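Local coordinates for hypothetical protein (Trypanosoma cruzi, PDB 1YZV) that is of unproven function but belongs to the isochorismatase superfamily, whose members are often hydrolases acting on small molecules, at residues L13-S18 / L180-S185. Residues are numbered along the deposited sequence; the frame is centred on the assembly and turned at random.
Sequences LKHYGS and LLKDAS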
loop_
_atom_site.group_PDB
_atom_site.type_symbol
_atom_site.label_atom_id
_atom_site.label_comp_id
_atom_site.label_asym_id
_atom_site.label_seq_id
_atom_site.Cartn_x
_atom_site.Cartn_y
_atom_site.Cartn_z
ATOM N N LEU A 13 18.407 6.195 4.222
ATOM C CA LEU A 13 19.669 6.774 3.770
ATOM C C LEU A 13 20.669 6.703 4.924
ATOM O O LEU A 13 20.295 6.823 6.084
ATOM C CB LEU A 13 19.474 8.233 3.373
ATOM C CG LEU A 13 18.664 8.472 2.102
ATOM C CD1 LEU A 13 18.212 9.914 2.067
ATOM C CD2 LEU A 13 19.479 8.120 0.863
ATOM N N LYS A 14 21.910 6.401 4.597
ATOM C CA LYS A 14 23.018 6.475 5.544
ATOM C C LYS A 14 23.367 7.944 5.789
ATOM O O LYS A 14 23.021 8.863 4.983
ATOM C CB LYS A 14 24.248 5.757 4.991
ATOM C CG LYS A 14 24.071 4.229 4.867
ATOM C CD LYS A 14 25.337 3.522 4.393
ATOM C CE LYS A 14 25.144 2.005 4.337
ATOM N NZ LYS A 14 26.278 1.303 3.638
ATOM N N HIS A 15 24.048 8.161 6.907
ATOM C CA HIS A 15 24.562 9.455 7.258
ATOM C C HIS A 15 25.495 9.928 6.152
ATOM O O HIS A 15 26.224 9.107 5.546
ATOM C CB HIS A 15 25.317 9.380 8.596
ATOM C CG HIS A 15 25.697 10.713 9.127
ATOM N ND1 HIS A 15 26.795 11.411 8.660
ATOM C CD2 HIS A 15 25.100 11.513 10.039
ATOM C CE1 HIS A 15 26.851 12.585 9.264
ATOM N NE2 HIS A 15 25.803 12.690 10.067
ATOM N N TYR A 16 25.449 11.235 5.877
ATOM C CA TYR A 16 26.165 11.792 4.766
ATOM C C TYR A 16 27.653 11.485 4.747
ATOM O O TYR A 16 28.259 11.478 3.653
ATOM C CB TYR A 16 25.953 13.302 4.630
ATOM C CG TYR A 16 26.501 14.151 5.755
ATOM C CD1 TYR A 16 27.850 14.507 5.799
ATOM C CD2 TYR A 16 25.660 14.647 6.744
ATOM C CE1 TYR A 16 28.377 15.278 6.849
ATOM C CE2 TYR A 16 26.155 15.460 7.771
ATOM C CZ TYR A 16 27.524 15.817 7.791
ATOM O OH TYR A 16 28.014 16.576 8.848
ATOM N N GLY A 17 28.266 11.273 5.912
ATOM C CA GLY A 17 29.685 10.904 5.913
ATOM C C GLY A 17 29.999 9.446 5.612
ATOM O O GLY A 17 31.143 9.064 5.444
ATOM N N SER A 18 28.993 8.597 5.655
ATOM C CA SER A 18 29.159 7.179 5.449
ATOM C C SER A 18 29.483 6.817 3.976
ATOM O O SER A 18 30.073 5.800 3.665
ATOM C CB SER A 18 27.847 6.511 5.899
ATOM O OG SER A 18 28.022 5.161 6.201
ATOM N N LEU A 180 19.781 12.112 6.445
ATOM C CA LEU A 180 21.192 12.283 6.121
ATOM C C LEU A 180 21.959 12.790 7.326
ATOM O O LEU A 180 23.145 12.589 7.375
ATOM C CB LEU A 180 21.391 13.226 4.941
ATOM C CG LEU A 180 20.951 12.639 3.620
ATOM C CD1 LEU A 180 20.649 13.762 2.585
ATOM C CD2 LEU A 180 22.005 11.615 3.113
ATOM N N LEU A 181 21.313 13.591 8.186
ATOM C CA LEU A 181 21.961 14.179 9.359
ATOM C C LEU A 181 21.935 13.363 10.647
ATOM O O LEU A 181 22.860 13.488 11.464
ATOM C CB LEU A 181 21.411 15.569 9.655
ATOM C CG LEU A 181 22.062 16.747 8.929
ATOM C CD1 LEU A 181 22.143 16.552 7.419
ATOM C CD2 LEU A 181 21.222 17.895 9.219
ATOM N N LYS A 182 20.795 12.740 10.943
ATOM C CA LYS A 182 20.612 11.829 12.098
ATOM C C LYS A 182 20.572 12.389 13.528
ATOM O O LYS A 182 19.985 11.740 14.408
ATOM C CB LYS A 182 21.569 10.610 12.043
ATOM C CG LYS A 182 21.419 9.875 10.682
ATOM C CD LYS A 182 21.547 8.392 10.722
ATOM C CE LYS A 182 21.250 7.755 9.304
ATOM N NZ LYS A 182 19.838 7.866 8.619
ATOM N N ASP A 183 21.061 13.604 13.740
ATOM C CA ASP A 183 21.290 14.124 15.066
ATOM C C ASP A 183 21.444 15.663 14.972
ATOM O O ASP A 183 22.169 16.176 14.115
ATOM C CB ASP A 183 22.537 13.390 15.641
ATOM C CG ASP A 183 22.805 13.677 17.109
ATOM O OD1 ASP A 183 22.767 14.857 17.530
ATOM O OD2 ASP A 183 23.224 12.731 17.809
ATOM N N ALA A 184 20.734 16.404 15.834
ATOM C CA ALA A 184 20.829 17.854 15.852
ATOM C C ALA A 184 22.178 18.383 16.257
ATOM O O ALA A 184 22.434 19.585 16.093
ATOM C CB ALA A 184 19.735 18.469 16.785
ATOM N N SER A 185 23.009 17.549 16.871
ATOM C CA SER A 185 24.349 17.987 17.217
ATOM C C SER A 185 25.347 17.773 16.089
ATOM O O SER A 185 26.508 18.143 16.219
ATOM C CB SER A 185 24.838 17.315 18.497
ATOM O OG SER A 185 25.263 15.995 18.248
#
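Lys182 reaches back from the end of helix 173-181 to Leu13, Lys14 and His15 in the loop before strand 20-26, a worked example of a helix end and a loop exchanging hydrogen bonds in the parallel alpha/beta fold of the isochorismatase family. At Lys182 the chain leaves the helix with positive phi (71°). Lys182 CB approaches His15 CD2, and CG lies at the edge of that ring, near its plane, 4.1 Å from CD2. Bends at chi2 and chi4 then bring CE to 3.7 Å from His15 N, and NZ donates to Leu13 O at 2.8 Å, nearly along the C=O axis; Gln179 O is a second acceptor for NZ. The carbonyl of Leu180 is met in return. Leu180 O accepts from Tyr16 N at 3.1 Å and also lies over one face of the His15 ring. Leu181 CD1 meets the Tyr16 ring obliquely, 4.1 Å from Tyr16 CD2, while Leu13 CD1 packs on Leu180 CG. Asp186 accepts from both His15 NE2 and Tyr16 OH, tethering the two rings. The other ring nitrogen, His15 ND1, accepts an almost straight bond (175°) from Gly17 N, 3.1 Å away and tilted from the ring plane.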